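Side-chain contacts in endo-polygalacturonase (Pectobacterium carotovorum subsp. carotovorum, PDB 1BHE), which hydrolyses the alpha-1,4 linkages of polygalacturonic acid in plant cell walls, contributing to maceration and soft rot: residues N34-D37 and A41-L44; E136-A141 and L146-P151; I192-P195 and N200-G203. All blocks are in the same frame, centred on the assembly; numbering follows the deposited sequence.

Contact 1 (N34-D37 and A41-L44); sequences NNCD and AVRL
Cys36 and Ala41 are the closest pair of residues across this contact, with their CA atoms 6.8 Å apart, where the irregular loop after helix 26-33 runs into strand 41-45. Segment 34-37 has no regular structure, although its backbone straightens at Cys36 and Asp37, whereas segment 41-44 is extended throughout. The two segments do not pair as strands, and the 107 Å² buried between them comes almost entirely from Cys36, Ala41 and Val42.

The sulfur of Cys36 does all of the touching from its side. A first torsion of -169° sets SG anti to the backbone N, where it meets the strand. There SG comes alongside the main chain, 3.8 Å from Ala41 C and 3.9 Å from Ala41 N. It meets backbone here because the methyl group of Ala41 points away from the loop. Val42 adds a branch to the same site: its CG2, which sits beside the backbone N of its own residue, lies 4.1 Å from Cys36 SG. The sulfur thus rests against the main chain of Ala41 and, beside it, the CG2 methyl group of Val42, an apolar contact.

SG is also bonded to Cys15 in a disulfide, which ties the loop to strand 14-19, the parallel neighbour of strand 41-45. Val42 also packs on Cys15 and Leu18 of that strand and on Ala32 and Leu33 of helix 26-33, so its side chain is buried between strand and helix. On its other side strand 41-45 pairs in parallel with strand 64-67 through Val42. The arrangement belongs to the N-terminal end of the right-handed parallel beta-helix of family 28, where helix 26-33 packs against the first strands and a disulfide pins the connecting loop.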
loop_
_atom_site.group_PDB
_atom_site.type_symbol
_atom_site.label_atom_id
_atom_site.label_comp_id
_atom_site.label_asym_id
_atom_site.label_seq_id
_atom_site.Cartn_x
_atom_site.Cartn_y
_atom_site.Cartn_z
ATOM N N ASN A 34 3.563 -23.272 -11.415
ATOM C CA ASN A 34 4.363 -24.334 -10.825
ATOM C C ASN A 34 5.334 -25.027 -11.768
ATOM O O ASN A 34 6.072 -25.907 -11.291
ATOM C CB ASN A 34 3.461 -25.395 -10.174
ATOM C CG ASN A 34 2.701 -24.862 -8.977
ATOM O OD1 ASN A 34 2.996 -23.785 -8.454
ATOM N ND2 ASN A 34 1.707 -25.629 -8.527
ATOM N N ASN A 35 5.361 -24.728 -13.056
ATOM C CA ASN A 35 6.307 -25.350 -13.974
ATOM C C ASN A 35 6.942 -24.299 -14.879
ATOM O O ASN A 35 7.257 -24.539 -16.041
ATOM C CB ASN A 35 5.626 -26.448 -14.804
ATOM C CG ASN A 35 6.639 -27.334 -15.511
ATOM O OD1 ASN A 35 7.765 -27.496 -15.038
ATOM N ND2 ASN A 35 6.254 -27.897 -16.652
ATOM N N CYS A 36 7.162 -23.104 -14.339
ATOM C CA CYS A 36 7.734 -21.989 -15.082
ATOM C C CYS A 36 9.210 -21.781 -14.795
ATOM O O CYS A 36 9.627 -21.696 -13.636
ATOM C CB CYS A 36 6.938 -20.722 -14.726
ATOM S SG CYS A 36 7.284 -19.292 -15.771
ATOM N N ASP A 37 10.047 -21.739 -15.829
ATOM C CA ASP A 37 11.481 -21.566 -15.672
ATOM C C ASP A 37 11.834 -20.306 -14.879
ATOM O O ASP A 37 11.182 -19.270 -14.985
ATOM C CB ASP A 37 12.171 -21.476 -17.038
ATOM C CG ASP A 37 12.258 -22.781 -17.799
ATOM O OD1 ASP A 37 11.985 -23.862 -17.237
ATOM O OD2 ASP A 37 12.607 -22.718 -19.009
ATOM N N ALA A 41 8.033 -15.641 -17.038
ATOM C CA ALA A 41 6.711 -15.364 -16.488
ATOM C C ALA A 41 5.595 -16.142 -17.177
ATOM O O ALA A 41 5.719 -16.469 -18.354
ATOM C CB ALA A 41 6.405 -13.875 -16.675
ATOM N N VAL A 42 4.528 -16.398 -16.434
ATOM C CA VAL A 42 3.341 -17.033 -17.009
ATOM C C VAL A 42 2.611 -15.859 -17.670
ATOM O O VAL A 42 2.379 -14.858 -16.985
ATOM C CB VAL A 42 2.454 -17.726 -15.974
ATOM C CG1 VAL A 42 1.061 -18.060 -16.488
ATOM C CG2 VAL A 42 3.169 -18.994 -15.505
ATOM N N ARG A 43 2.337 -15.961 -18.961
ATOM C CA ARG A 43 1.694 -14.868 -19.690
ATOM C C ARG A 43 0.192 -15.092 -19.835
ATOM O O ARG A 43 -0.261 -16.156 -20.247
ATOM C CB ARG A 43 2.351 -14.717 -21.071
ATOM C CG ARG A 43 1.774 -13.583 -21.905
ATOM C CD ARG A 43 2.503 -13.367 -23.226
ATOM N NE ARG A 43 1.831 -12.350 -24.035
ATOM C CZ ARG A 43 2.022 -12.102 -25.324
ATOM N NH1 ARG A 43 2.924 -12.777 -26.025
ATOM N NH2 ARG A 43 1.320 -11.145 -25.926
ATOM N N LEU A 44 -0.586 -14.090 -19.460
ATOM C CA LEU A 44 -2.040 -14.127 -19.512
ATOM C C LEU A 44 -2.528 -13.286 -20.698
ATOM O O LEU A 44 -2.467 -12.057 -20.692
ATOM C CB LEU A 44 -2.609 -13.611 -18.195
ATOM C CG LEU A 44 -2.965 -14.573 -17.067
ATOM C CD1 LEU A 44 -2.158 -15.852 -17.014
ATOM C CD2 LEU A 44 -2.876 -13.854 -15.717
#

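Contact 2 (E136-A141 and L146-P151); sequences ELAADA and LKQNTP
Leu146 meets the helix through its backbone: its N donates to Ala141 O at 2.9 Å, in the carbonyl plane, with a bent N-H...O angle of 142°. The carbonyl oxygen of Leu146 then lies 3.6 Å from Ala141 CB. Lys147 turns from the helix, and its NZ is held by the carbonyl oxygens of Lys94 and Asn95. Gln148 contributes most from this segment, with Ala141 its main counterpart. Its CB sits 4.1 Å from Leu137 CB, and a bend at chi2 (-100°) sets the amide alongside the helix, with OE1 3.7 Å from Ala141 CB and NE2 3.6 Å from Ala138 CB. The flat group therefore spans one turn through van der Waals contact with two methyl groups, while the backbone N of Gln148 is buried without a partner. Asn149 faces the other way, toward Val91 and Gly98. Thr150 returns to the helix, sliding its CG2 past Leu137 CD1 at 3.9 Å as its OG1 bonds to Asn174 ND2. Helix 136-144 is thus laid over the strand that follows it, in a loop excursion from the beta-helix whose Gln148 side chain comes within about 7 Å of that of Asp223, the predicted proton donor.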
loop_
_atom_site.group_PDB
_atom_site.type_symbol
_atom_site.label_atom_id
_atom_site.label_comp_id
_atom_site.label_asym_id
_atom_site.label_seq_id
_atom_site.Cartn_x
_atom_site.Cartn_y
_atom_site.Cartn_z
ATOM N N GLU A 136 -18.876 -3.415 1.726
ATOM C CA GLU A 136 -20.028 -3.246 2.611
ATOM C C GLU A 136 -19.796 -3.794 4.009
ATOM O O GLU A 136 -20.479 -3.384 4.952
ATOM C CB GLU A 136 -21.270 -3.890 1.979
ATOM C CG GLU A 136 -21.925 -2.950 0.980
ATOM C CD GLU A 136 -22.996 -3.576 0.118
ATOM O OE1 GLU A 136 -23.015 -4.806 -0.073
ATOM O OE2 GLU A 136 -23.835 -2.803 -0.396
ATOM N N LEU A 137 -18.829 -4.687 4.210
ATOM C CA LEU A 137 -18.485 -5.205 5.523
ATOM C C LEU A 137 -17.799 -4.188 6.429
ATOM O O LEU A 137 -17.812 -4.360 7.655
ATOM C CB LEU A 137 -17.593 -6.444 5.382
ATOM C CG LEU A 137 -18.174 -7.655 4.651
ATOM C CD1 LEU A 137 -17.058 -8.571 4.162
ATOM C CD2 LEU A 137 -19.131 -8.437 5.542
ATOM N N ALA A 138 -17.188 -3.138 5.900
ATOM C CA ALA A 138 -16.503 -2.128 6.695
ATOM C C ALA A 138 -17.453 -1.329 7.577
ATOM O O ALA A 138 -17.189 -1.159 8.775
ATOM C CB ALA A 138 -15.722 -1.177 5.801
ATOM N N ALA A 139 -18.566 -0.855 7.015
ATOM C CA ALA A 139 -19.541 -0.106 7.808
ATOM C C ALA A 139 -19.876 -0.919 9.056
ATOM O O ALA A 139 -19.717 -0.456 10.183
ATOM C CB ALA A 139 -20.797 0.197 7.016
ATOM N N ASP A 140 -20.300 -2.161 8.837
ATOM C CA ASP A 140 -20.605 -3.088 9.911
ATOM C C ASP A 140 -19.444 -3.206 10.890
ATOM O O ASP A 140 -19.633 -3.050 12.099
ATOM C CB ASP A 140 -20.943 -4.465 9.325
ATOM C CG ASP A 140 -21.674 -5.334 10.331
ATOM O OD1 ASP A 140 -22.900 -5.147 10.483
ATOM O OD2 ASP A 140 -21.018 -6.183 10.969
ATOM N N ALA A 141 -18.235 -3.455 10.390
ATOM C CA ALA A 141 -17.061 -3.573 11.245
ATOM C C ALA A 141 -16.799 -2.300 12.045
ATOM O O ALA A 141 -16.496 -2.379 13.235
ATOM C CB ALA A 141 -15.832 -3.936 10.421
ATOM N N LEU A 146 -15.447 -4.032 15.315
ATOM C CA LEU A 146 -14.735 -5.295 15.140
ATOM C C LEU A 146 -13.923 -5.268 13.847
ATOM O O LEU A 146 -13.720 -4.199 13.269
ATOM C CB LEU A 146 -15.699 -6.478 15.166
ATOM C CG LEU A 146 -16.392 -6.789 16.494
ATOM C CD1 LEU A 146 -17.631 -7.643 16.266
ATOM C CD2 LEU A 146 -15.445 -7.481 17.460
ATOM N N LYS A 147 -13.428 -6.425 13.414
ATOM C CA LYS A 147 -12.593 -6.493 12.221
ATOM C C LYS A 147 -13.246 -7.267 11.081
ATOM O O LYS A 147 -13.824 -8.333 11.289
ATOM C CB LYS A 147 -11.247 -7.145 12.565
ATOM C CG LYS A 147 -10.461 -6.427 13.657
ATOM C CD LYS A 147 -9.057 -6.989 13.790
ATOM C CE LYS A 147 -8.674 -7.191 15.246
ATOM N NZ LYS A 147 -7.999 -8.509 15.442
ATOM N N GLN A 148 -13.126 -6.729 9.865
ATOM C CA GLN A 148 -13.665 -7.425 8.701
ATOM C C GLN A 148 -12.591 -8.373 8.163
ATOM O O GLN A 148 -11.393 -8.129 8.318
ATOM C CB GLN A 148 -14.131 -6.478 7.604
ATOM C CG GLN A 148 -13.032 -5.738 6.857
ATOM C CD GLN A 148 -12.853 -4.323 7.371
ATOM O OE1 GLN A 148 -12.673 -4.141 8.578
ATOM N NE2 GLN A 148 -12.896 -3.336 6.487
ATOM N N ASN A 149 -13.040 -9.464 7.566
ATOM C CA ASN A 149 -12.135 -10.436 6.962
ATOM C C ASN A 149 -12.337 -10.329 5.457
ATOM O O ASN A 149 -13.358 -10.774 4.934
ATOM C CB ASN A 149 -12.377 -11.854 7.462
ATOM C CG ASN A 149 -12.119 -11.971 8.955
ATOM O OD1 ASN A 149 -11.015 -12.323 9.366
ATOM N ND2 ASN A 149 -13.149 -11.650 9.739
ATOM N N THR A 150 -11.411 -9.684 4.754
ATOM C CA THR A 150 -11.485 -9.501 3.310
ATOM C C THR A 150 -10.081 -9.705 2.719
ATOM O O THR A 150 -9.088 -9.369 3.359
ATOM C CB THR A 150 -11.959 -8.101 2.890
ATOM O OG1 THR A 150 -11.029 -7.128 3.403
ATOM C CG2 THR A 150 -13.354 -7.717 3.373
ATOM N N PRO A 151 -9.981 -10.219 1.502
ATOM C CA PRO A 151 -8.709 -10.472 0.859
ATOM C C PRO A 151 -7.924 -9.264 0.380
ATOM O O PRO A 151 -8.441 -8.346 -0.265
ATOM C CB PRO A 151 -9.061 -11.342 -0.346
ATOM C CG PRO A 151 -10.529 -11.408 -0.460
ATOM C CD PRO A 151 -11.137 -10.650 0.679
#

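Contact 3 (I192-P195 and N200-G203); sequences IKTP and NTDG
Thr194 and Thr201 meet methyl to methyl, their CG2 atoms 3.9 Å apart and the two side chains meeting at a slant. The methyl group of Thr194 also covers the branch point of its partner, at 4.0 Å from Thr201 CB. A first torsion of -78° at Thr194 puts CG2 anti to the backbone N and pointing across the gap, while OG1 lies beside the backbone N, where His176 bonds to it.

The second touch is made by Ile192, whose CD1 lies against the carbonyl group of Gly203, 3.8 Å from Gly203 O and 3.9 Å from Gly203 C. Gly203 offers only backbone to this terminal methyl group, and the two segments have Ile192 CA and Gly203 CA 6.7 Å apart.

Further out, His176 spans both segments, with NE2 hydrogen-bonded to Thr194 OG1 and ND1 to Asp202 O; Ser172 N is a further partner of Thr194 OG1. Thr201 OG1 is gripped by Ala198 O and Asp223 N. Asn200 N bonds to Asp223 OD2, so this loop holds both the main chain and the carboxylate of the predicted proton donor.

Residues 200-203 read NTDG, a signature of family 28 enzymes that lies at the active site. The chemistry is thus divided: the direct contacts are van der Waals ones, methyl on methyl between the threonines and methyl on carbonyl at Gly203, and the threonine hydroxyls bond to residues outside the segments, among them His176, Ala198 and Asp223. The non-polar methyl contacts join the two segments, while the hydrogen bonds of Asn200 N and Thr201 OG1 probably fix Asp223.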
loop_
_atom_site.group_PDB
_atom_site.type_symbol
_atom_site.label_atom_id
_atom_site.label_comp_id
_atom_site.label_asym_id
_atom_site.label_seq_id
_atom_site.Cartn_x
_atom_site.Cartn_y
_atom_site.Cartn_z
ATOM N N ILE A 192 -2.882 2.377 -9.293
ATOM C CA ILE A 192 -3.835 1.859 -8.317
ATOM C C ILE A 192 -5.081 2.751 -8.370
ATOM O O ILE A 192 -4.958 3.974 -8.243
ATOM C CB ILE A 192 -3.280 1.814 -6.884
ATOM C CG1 ILE A 192 -2.361 0.597 -6.718
ATOM C CG2 ILE A 192 -4.378 1.749 -5.822
ATOM C CD1 ILE A 192 -1.388 0.726 -5.562
ATOM N N LYS A 193 -6.250 2.140 -8.557
ATOM C CA LYS A 193 -7.485 2.914 -8.618
ATOM C C LYS A 193 -8.637 2.170 -7.948
ATOM O O LYS A 193 -9.126 1.140 -8.407
ATOM C CB LYS A 193 -7.853 3.290 -10.049
ATOM C CG LYS A 193 -9.053 4.206 -10.193
ATOM C CD LYS A 193 -8.914 5.525 -9.442
ATOM C CE LYS A 193 -10.177 6.362 -9.633
ATOM N NZ LYS A 193 -10.017 7.751 -9.125
ATOM N N THR A 194 -9.064 2.732 -6.835
ATOM C CA THR A 194 -10.148 2.227 -5.999
ATOM C C THR A 194 -10.905 3.435 -5.467
ATOM O O THR A 194 -10.307 4.478 -5.201
ATOM C CB THR A 194 -9.568 1.355 -4.871
ATOM O OG1 THR A 194 -9.247 0.062 -5.426
ATOM C CG2 THR A 194 -10.511 1.138 -3.709
ATOM N N PRO A 195 -12.225 3.353 -5.393
ATOM C CA PRO A 195 -13.049 4.465 -4.955
ATOM C C PRO A 195 -12.616 5.053 -3.630
ATOM O O PRO A 195 -12.290 4.370 -2.656
ATOM C CB PRO A 195 -14.455 3.883 -4.891
ATOM C CG PRO A 195 -14.438 2.721 -5.826
ATOM C CD PRO A 195 -13.036 2.163 -5.758
ATOM N N ASN A 200 -10.343 0.728 4.232
ATOM C CA ASN A 200 -9.389 -0.368 4.383
ATOM C C ASN A 200 -8.695 -0.743 3.081
ATOM O O ASN A 200 -8.437 -1.922 2.832
ATOM C CB ASN A 200 -10.173 -1.570 4.929
ATOM C CG ASN A 200 -9.366 -2.511 5.781
ATOM O OD1 ASN A 200 -8.576 -2.079 6.615
ATOM N ND2 ASN A 200 -9.593 -3.808 5.582
ATOM N N THR A 201 -8.413 0.241 2.237
ATOM C CA THR A 201 -7.843 -0.014 0.916
ATOM C C THR A 201 -6.498 0.653 0.684
ATOM O O THR A 201 -6.262 1.233 -0.383
ATOM C CB THR A 201 -8.855 0.490 -0.143
ATOM O OG1 THR A 201 -9.256 1.812 0.240
ATOM C CG2 THR A 201 -10.070 -0.420 -0.209
ATOM N N ASP A 202 -5.579 0.508 1.643
ATOM C CA ASP A 202 -4.243 1.081 1.489
ATOM C C ASP A 202 -3.666 0.646 0.141
ATOM O O ASP A 202 -3.893 -0.493 -0.280
ATOM C CB ASP A 202 -3.292 0.655 2.595
ATOM C CG ASP A 202 -3.587 1.221 3.963
ATOM O OD1 ASP A 202 -4.635 1.867 4.162
ATOM O OD2 ASP A 202 -2.761 1.021 4.878
ATOM N N GLY A 203 -2.916 1.551 -0.480
ATOM C CA GLY A 203 -2.323 1.266 -1.776
ATOM C C GLY A 203 -1.120 0.344 -1.687
ATOM O O GLY A 203 -1.191 -0.818 -2.092
#

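From the N terminus the three contacts follow one another in series, with none nested in or crossing another. Contact 1 closes the short turn between helix 26-33 and strand 41-45 at the first coils of the beta-helix. Contact 2 closes the end of helix 136-144 onto strand 147-148, in a loop excursion. Contact 3 closes the turn leaving strand 183-193 just before strand 204-207. Contact 1 stands apart, its nearest atoms about 17 Å from either of the others. Contacts 2 and 3 touch, with Gln148 NE2 packed 3.5 Å from Asn200 ND2, and so join the loop excursion to the active-site loop beside Asp223.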